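Local coordinates for protein type-2Aa cytolytic delta-endotoxin (Bacillus thuringiensis serovar kyushuensis, PDB 1CBY) that kills dipteran larvae by making pores in the epithelial cell membranes of the insect midgut, and is held here as the inactive dimeric protoxin, at residues D39-N44 with A63-I68; N55-L60 with A182-L187. One frame throughout, in Å; residues are numbered along the deposited sequence.

Contact 1. Residues D39-N44 with A63-I68; sequences DLDNFN and AFQGAI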
ATOM      1  N   ASP A  39      10.264   1.642  17.195  1.00 27.66           N
ATOM      2  CA  ASP A  39       9.319   1.563  18.296  1.00 24.75           C
ATOM      3  C   ASP A  39       8.060   0.846  17.810  1.00 27.46           C
ATOM      4  O   ASP A  39       7.955   0.490  16.634  1.00 31.03           O
ATOM      5  CB  ASP A  39       8.987   2.970  18.795  1.00 26.53           C
ATOM      6  CG  ASP A  39       8.870   3.048  20.310  1.00 32.37           C
ATOM      7  OD1 ASP A  39       8.281   2.129  20.914  1.00 37.69           O
ATOM      8  OD2 ASP A  39       9.365   4.033  20.902  1.00 31.79           O
ATOM      9  N   LEU A  40       7.103   0.638  18.706  1.00 22.18           N
ATOM     10  CA  LEU A  40       5.879  -0.063  18.364  1.00 19.07           C
ATOM     11  C   LEU A  40       5.029   0.722  17.374  1.00 23.66           C
ATOM     12  O   LEU A  40       4.933   1.944  17.463  1.00 26.38           O
ATOM     13  CB  LEU A  40       5.089  -0.379  19.637  1.00 23.30           C
ATOM     14  CG  LEU A  40       5.837  -1.206  20.698  1.00 24.11           C
ATOM     15  CD1 LEU A  40       4.948  -1.479  21.899  1.00 23.56           C
ATOM     16  CD2 LEU A  40       6.303  -2.518  20.099  1.00 28.58           C
ATOM     17  N   ASP A  41       4.434   0.014  16.415  1.00 25.17           N
ATOM     18  CA  ASP A  41       3.591   0.637  15.397  1.00 21.63           C
ATOM     19  C   ASP A  41       2.341  -0.207  15.146  1.00 20.02           C
ATOM     20  O   ASP A  41       2.410  -1.266  14.528  1.00 17.74           O
ATOM     21  CB  ASP A  41       4.380   0.795  14.090  1.00 26.86           C
ATOM     22  CG  ASP A  41       3.702   1.731  13.090  1.00 26.25           C
ATOM     23  OD1 ASP A  41       2.463   1.888  13.121  1.00 28.92           O
ATOM     24  OD2 ASP A  41       4.422   2.316  12.254  1.00 33.71           O
ATOM     25  N   ASN A  42       1.193   0.286  15.592  1.00 19.92           N
ATOM     26  CA  ASN A  42      -0.063  -0.432  15.402  1.00 25.69           C
ATOM     27  C   ASN A  42      -1.015   0.336  14.486  1.00 23.75           C
ATOM     28  O   ASN A  42      -2.237   0.271  14.639  1.00 22.21           O
ATOM     29  CB  ASN A  42      -0.720  -0.694  16.760  1.00 31.88           C
ATOM     30  CG  ASN A  42       0.144  -1.555  17.663  1.00 28.21           C
ATOM     31  OD1 ASN A  42       0.745  -1.066  18.617  1.00 23.56           O
ATOM     32  ND2 ASN A  42       0.224  -2.840  17.354  1.00 23.56           N
ATOM     33  N   PHE A  43      -0.444   1.031  13.509  1.00 26.63           N
ATOM     34  CA  PHE A  43      -1.210   1.833  12.562  1.00 21.96           C
ATOM     35  C   PHE A  43      -0.922   1.439  11.127  1.00 22.78           C
ATOM     36  O   PHE A  43       0.227   1.172  10.771  1.00 18.17           O
ATOM     37  CB  PHE A  43      -0.855   3.322  12.706  1.00 17.67           C
ATOM     38  CG  PHE A  43      -1.737   4.077  13.651  1.00 19.09           C
ATOM     39  CD1 PHE A  43      -3.101   4.200  13.407  1.00 22.78           C
ATOM     40  CD2 PHE A  43      -1.205   4.676  14.788  1.00 24.11           C
ATOM     41  CE1 PHE A  43      -3.928   4.911  14.281  1.00 22.52           C
ATOM     42  CE2 PHE A  43      -2.022   5.389  15.669  1.00 29.90           C
ATOM     43  CZ  PHE A  43      -3.387   5.507  15.414  1.00 24.26           C
ATOM     44  N   ASN A  44      -1.978   1.348  10.323  1.00 24.73           N
ATOM     45  CA  ASN A  44      -1.836   1.077   8.898  1.00 21.71           C
ATOM     46  C   ASN A  44      -1.711   2.522   8.390  1.00 22.60           C
ATOM     47  O   ASN A  44      -2.673   3.302   8.423  1.00 23.70           O
ATOM     48  CB  ASN A  44      -3.089   0.404   8.337  1.00 20.39           C
ATOM     49  CG  ASN A  44      -2.858  -0.242   6.974  1.00 25.27           C
ATOM     50  OD1 ASN A  44      -3.722  -0.959   6.474  1.00 25.77           O
ATOM     51  ND2 ASN A  44      -1.699   0.002   6.371  1.00 26.34           N
ATOM     52  N   ALA A  63       3.433  10.108  17.347  1.00 19.96           N
ATOM     53  CA  ALA A  63       2.816  10.737  18.507  1.00 19.70           C
ATOM     54  C   ALA A  63       1.473  10.102  18.817  1.00 24.80           C
ATOM     55  O   ALA A  63       1.115   9.928  19.982  1.00 35.51           O
ATOM     56  CB  ALA A  63       2.650  12.228  18.282  1.00 17.45           C
ATOM     57  N   PHE A  64       0.735   9.724  17.781  1.00 31.14           N
ATOM     58  CA  PHE A  64      -0.569   9.111  17.994  1.00 32.17           C
ATOM     59  C   PHE A  64      -0.546   7.624  18.333  1.00 34.56           C
ATOM     60  O   PHE A  64      -1.597   7.022  18.573  1.00 34.53           O
ATOM     61  CB  PHE A  64      -1.511   9.420  16.835  1.00 29.30           C
ATOM     62  CG  PHE A  64      -2.030  10.829  16.857  1.00 31.32           C
ATOM     63  CD1 PHE A  64      -2.949  11.226  17.824  1.00 28.48           C
ATOM     64  CD2 PHE A  64      -1.578  11.768  15.936  1.00 26.59           C
ATOM     65  CE1 PHE A  64      -3.408  12.534  17.878  1.00 28.53           C
ATOM     66  CE2 PHE A  64      -2.031  13.081  15.981  1.00 26.44           C
ATOM     67  CZ  PHE A  64      -2.947  13.465  16.954  1.00 30.68           C
ATOM     68  N   GLN A  65       0.650   7.040  18.387  1.00 32.32           N
ATOM     69  CA  GLN A  65       0.793   5.633  18.753  1.00 29.19           C
ATOM     70  C   GLN A  65       0.322   5.514  20.196  1.00 28.01           C
ATOM     71  O   GLN A  65      -0.389   4.580  20.555  1.00 30.89           O
ATOM     72  CB  GLN A  65       2.255   5.193  18.673  1.00 21.84           C
ATOM     73  CG  GLN A  65       2.830   5.122  17.270  1.00 19.29           C
ATOM     74  CD  GLN A  65       2.297   3.953  16.462  1.00 20.00           C
ATOM     75  OE1 GLN A  65       1.609   3.070  16.982  1.00 17.34           O
ATOM     76  NE2 GLN A  65       2.611   3.944  15.177  1.00 27.66           N
ATOM     77  N   GLY A  66       0.667   6.519  20.996  1.00 28.38           N
ATOM     78  CA  GLY A  66       0.300   6.537  22.401  1.00 29.15           C
ATOM     79  C   GLY A  66      -1.187   6.469  22.680  1.00 29.56           C
ATOM     80  O   GLY A  66      -1.595   6.324  23.831  1.00 32.62           O
ATOM     81  N   ALA A  67      -2.003   6.597  21.639  1.00 26.25           N
ATOM     82  CA  ALA A  67      -3.448   6.538  21.804  1.00 23.92           C
ATOM     83  C   ALA A  67      -3.927   5.092  21.843  1.00 23.52           C
ATOM     84  O   ALA A  67      -5.047   4.824  22.273  1.00 23.31           O
ATOM     85  CB  ALA A  67      -4.141   7.301  20.684  1.00 25.73           C
ATOM     86  N   ILE A  68      -3.093   4.170  21.364  1.00 28.61           N
ATOM     87  CA  ILE A  68      -3.425   2.742  21.355  1.00 27.51           C
ATOM     88  C   ILE A  68      -3.014   2.137  22.695  1.00 30.58           C
ATOM     89  O   ILE A  68      -1.834   2.145  23.041  1.00 25.36           O
ATOM     90  CB  ILE A  68      -2.650   1.962  20.265  1.00 25.83           C
ATOM     91  CG1 ILE A  68      -2.671   2.706  18.925  1.00 23.24           C
ATOM     92  CG2 ILE A  68      -3.239   0.565  20.118  1.00 18.69           C
ATOM     93  CD1 ILE A  68      -4.040   2.851  18.316  1.00 29.95           C
TER
HETATM   94  O   HOH W   1       4.032   5.613  12.984  1.00 56.11           O
HETATM   95  O   HOH W   2       1.674   1.385  19.244  1.00 30.90           O
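Gln65 turns CG away from its own carbonyl carbon (chi1 -69°) and bends again at chi2, which carries its amide across to the backbone of Asp41 and Asn42, while Asp41 holds CG anti to the backbone N (chi1 -166°), placing its carboxylate next to that amide. Both ends of the amide are used. OE1 of Gln65 accepts the backbone N-H of Asn42 at 3.1 Å in a nearly straight bond, and NE2 of Gln65 donates to OD1 of Asp41 at 2.9 Å. Asp41 OD1 lies close to the plane of the Gln65 amide, whereas NE2 stands above the carboxylate plane, the two flat groups standing 80° apart. OD1 of Asp41 also accepts the backbone N-H of Phe43 at 3.1 Å, so two donors grip one oxygen. A water bridges Gln65 OE1 and Asn42 OD1, and another accepts from NE2; together these bonds fix the rotation of the buried amide. The Phe43 ring turns its edge to the other segment: CE2 of Phe43 lies 3.4 Å from the backbone O of Phe64, with Gln65 NE2 also near the ring plane. CD1 of Ile68 meets CZ of Phe43 at 4.0 Å, and Phe75 packs on both side chains. OD2 of Asp41 forms a salt bridge with Lys29 of the second subunit, joining this site to the dimer interface. The Asp41-Phe43 bond defines an Asx turn, here in the loop leading into strand 44-48 and gripped by Gln65, which follows helix 54-63 in the chain.

Contact 2. Residues N55-L60 with A182-L187; sequences NQALHL and AVMAVL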
ATOM      1  N   ASN A  55       9.226  13.730   7.326  1.00 36.04           N
ATOM      2  CA  ASN A  55       9.684  13.728   8.714  1.00 31.89           C
ATOM      3  C   ASN A  55       8.571  14.229   9.627  1.00 31.35           C
ATOM      4  O   ASN A  55       8.288  13.625  10.658  1.00 32.80           O
ATOM      5  CB  ASN A  55      10.917  14.620   8.864  1.00 37.45           C
ATOM      6  CG  ASN A  55      11.765  14.264  10.082  1.00 44.98           C
ATOM      7  OD1 ASN A  55      12.915  14.692  10.179  1.00 49.56           O
ATOM      8  ND2 ASN A  55      11.216  13.478  11.002  1.00 44.17           N
ATOM      9  N   GLN A  56       7.927  15.323   9.233  1.00 29.35           N
ATOM     10  CA  GLN A  56       6.835  15.901  10.009  1.00 24.88           C
ATOM     11  C   GLN A  56       5.685  14.912  10.134  1.00 21.60           C
ATOM     12  O   GLN A  56       5.119  14.732  11.214  1.00 21.46           O
ATOM     13  CB  GLN A  56       6.342  17.190   9.349  1.00 26.92           C
ATOM     14  CG  GLN A  56       5.182  17.864  10.068  1.00 27.96           C
ATOM     15  CD  GLN A  56       4.774  19.171   9.416  1.00 32.79           C
ATOM     16  OE1 GLN A  56       5.301  19.551   8.369  1.00 35.75           O
ATOM     17  NE2 GLN A  56       3.831  19.867  10.034  1.00 29.12           N
ATOM     18  N   ALA A  57       5.348  14.269   9.025  1.00 22.58           N
ATOM     19  CA  ALA A  57       4.267  13.291   8.998  1.00 24.94           C
ATOM     20  C   ALA A  57       4.568  12.113   9.925  1.00 27.49           C
ATOM     21  O   ALA A  57       3.705  11.660  10.686  1.00 24.79           O
ATOM     22  CB  ALA A  57       4.055  12.800   7.572  1.00 24.68           C
ATOM     23  N   LEU A  58       5.806  11.635   9.864  1.00 25.27           N
ATOM     24  CA  LEU A  58       6.253  10.510  10.669  1.00 24.29           C
ATOM     25  C   LEU A  58       6.192  10.859  12.155  1.00 28.19           C
ATOM     26  O   LEU A  58       5.811  10.026  12.984  1.00 28.06           O
ATOM     27  CB  LEU A  58       7.667  10.108  10.248  1.00 18.86           C
ATOM     28  CG  LEU A  58       8.013   8.617  10.250  1.00 28.72           C
ATOM     29  CD1 LEU A  58       6.854   7.778   9.725  1.00 27.96           C
ATOM     30  CD2 LEU A  58       9.253   8.397   9.408  1.00 26.79           C
ATOM     31  N   HIS A  59       6.538  12.097  12.489  1.00 26.51           N
ATOM     32  CA  HIS A  59       6.491  12.544  13.871  1.00 22.88           C
ATOM     33  C   HIS A  59       5.055  12.501  14.372  1.00 27.88           C
ATOM     34  O   HIS A  59       4.769  11.911  15.416  1.00 36.90           O
ATOM     35  CB  HIS A  59       7.037  13.962  13.998  1.00 13.43           C
ATOM     36  CG  HIS A  59       8.519  14.018  14.192  1.00 19.54           C
ATOM     37  ND1 HIS A  59       9.383  13.412  13.317  1.00 20.25           N
ATOM     38  CD2 HIS A  59       9.226  14.593  15.199  1.00 23.65           C
ATOM     39  CE1 HIS A  59      10.591  13.625  13.804  1.00 26.49           C
ATOM     40  NE2 HIS A  59      10.547  14.335  14.942  1.00 27.99           N
ATOM     41  N   LEU A  60       4.150  13.097  13.603  1.00 26.80           N
ATOM     42  CA  LEU A  60       2.733  13.131  13.954  1.00 28.16           C
ATOM     43  C   LEU A  60       2.165  11.722  14.077  1.00 26.89           C
ATOM     44  O   LEU A  60       1.393  11.431  14.994  1.00 29.73           O
ATOM     45  CB  LEU A  60       1.954  13.945  12.914  1.00 30.96           C
ATOM     46  CG  LEU A  60       2.150  15.464  12.992  1.00 30.79           C
ATOM     47  CD1 LEU A  60       1.922  16.125  11.643  1.00 34.54           C
ATOM     48  CD2 LEU A  60       1.222  16.037  14.044  1.00 35.74           C
ATOM     49  N   ALA A 182      -0.684  25.912   3.973  1.00 35.68           N
ATOM     50  CA  ALA A 182       0.324  26.097   5.014  1.00 39.07           C
ATOM     51  C   ALA A 182       0.314  25.072   6.146  1.00 43.46           C
ATOM     52  O   ALA A 182       1.092  25.193   7.097  1.00 47.93           O
ATOM     53  CB  ALA A 182       0.217  27.501   5.591  1.00 38.43           C
ATOM     54  N   VAL A 183      -0.565  24.080   6.067  1.00 40.24           N
ATOM     55  CA  VAL A 183      -0.631  23.066   7.110  1.00 33.94           C
ATOM     56  C   VAL A 183      -0.694  21.666   6.536  1.00 34.76           C
ATOM     57  O   VAL A 183      -0.926  21.483   5.338  1.00 32.74           O
ATOM     58  CB  VAL A 183      -1.863  23.252   8.036  1.00 30.49           C
ATOM     59  CG1 VAL A 183      -1.779  24.575   8.779  1.00 33.83           C
ATOM     60  CG2 VAL A 183      -3.153  23.146   7.238  1.00 23.04           C
ATOM     61  N   MET A 184      -0.441  20.690   7.404  1.00 32.91           N
ATOM     62  CA  MET A 184      -0.496  19.277   7.056  1.00 27.81           C
ATOM     63  C   MET A 184      -1.681  18.734   7.826  1.00 25.03           C
ATOM     64  O   MET A 184      -1.934  19.158   8.954  1.00 28.20           O
ATOM     65  CB  MET A 184       0.770  18.549   7.507  1.00 28.86           C
ATOM     66  CG  MET A 184       0.716  17.046   7.273  1.00 29.84           C
ATOM     67  SD  MET A 184       2.216  16.202   7.760  1.00 27.89           S
ATOM     68  CE  MET A 184       3.236  16.420   6.299  1.00 21.28           C
ATOM     69  N   ALA A 185      -2.430  17.831   7.212  1.00 25.36           N
ATOM     70  CA  ALA A 185      -3.589  17.248   7.872  1.00 31.38           C
ATOM     71  C   ALA A 185      -3.307  15.804   8.284  1.00 31.07           C
ATOM     72  O   ALA A 185      -2.823  15.007   7.477  1.00 33.78           O
ATOM     73  CB  ALA A 185      -4.802  17.317   6.956  1.00 32.83           C
ATOM     74  N   VAL A 186      -3.570  15.486   9.546  1.00 27.01           N
ATOM     75  CA  VAL A 186      -3.357  14.136  10.058  1.00 26.28           C
ATOM     76  C   VAL A 186      -4.702  13.607  10.506  1.00 24.94           C
ATOM     77  O   VAL A 186      -5.486  14.339  11.111  1.00 26.32           O
ATOM     78  CB  VAL A 186      -2.388  14.127  11.248  1.00 30.53           C
ATOM     79  CG1 VAL A 186      -2.091  12.700  11.668  1.00 30.67           C
ATOM     80  CG2 VAL A 186      -1.104  14.840  10.878  1.00 32.45           C
ATOM     81  N   LEU A 187      -4.963  12.333  10.234  1.00 23.25           N
ATOM     82  CA  LEU A 187      -6.241  11.746  10.606  1.00 27.80           C
ATOM     83  C   LEU A 187      -6.129  10.348  11.226  1.00 28.44           C
ATOM     84  O   LEU A 187      -6.060   9.343  10.510  1.00 28.74           O
ATOM     85  CB  LEU A 187      -7.158  11.686   9.375  1.00 31.92           C
ATOM     86  CG  LEU A 187      -8.683  11.818   9.511  1.00 32.34           C
ATOM     87  CD1 LEU A 187      -9.314  11.580   8.153  1.00 29.04           C
ATOM     88  CD2 LEU A 187      -9.252  10.833  10.513  1.00 31.81           C
TER
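Met184 reaches from the strand straight at the helix, and Ala57 receives its end: SD of Met184 lies 3.8 Å from CA of Ala57, and CE of Met184 is 3.9 Å from CB of Ala57. With CG anti to the backbone N (chi1 175°) and chi2 also extended, the thioether spans much of the space between the two backbones before it bends at chi3. Gln56 and Leu60, one helical turn apart, both reach the sulfur. Each runs past Met184 in the opposite direction, Gln56 offering CG at 4.1 Å from SD of Met184 and Leu60 offering CD1 at 3.9 Å from the same sulfur. Leu60 also crosses Val186 at a slant, its CD1 meeting CG2 of Val186. No hydrogen bond joins helix and strand, and the contact is mostly apolar; the Gln56 amide is held by His227 N at OE1 and by Gln224 OE1 and Ala225 O at NE2, at the end of strand 210-225 and just after it. Met184 and Val186 point to the helix while Ala185 between them points away, the alternation of a beta strand. The axes of the two short segments run 9.7 Å apart at an angle of 33°, an alpha/beta layer packing in which helix 54-63 lies on one face of the mixed sheet of the Cyt toxin fold.

Helix 54-63 ties the two contacts together: contact 2 uses residues 55-60 on its body, and contact 1 uses residues 63-68, at and after its C-terminal end. Their centres are 14 Å apart, and the segments, though close in sequence, do not otherwise touch. Contact 2 is mostly apolar and sets the helix on strand 183-195, whereas contact 1 combines a glutamine amide network with packing of Phe43 on Ile68 and Phe64, and joins the loop before strand 44-48 to residues 63-68. Each also lies near a proteolytic processing stop: the side chain of Asp41 is about 9 Å from that of Ser38, the N-terminal stop, and the side chain of Gln56 about 7 Å from that of Ser228, the C-terminal one.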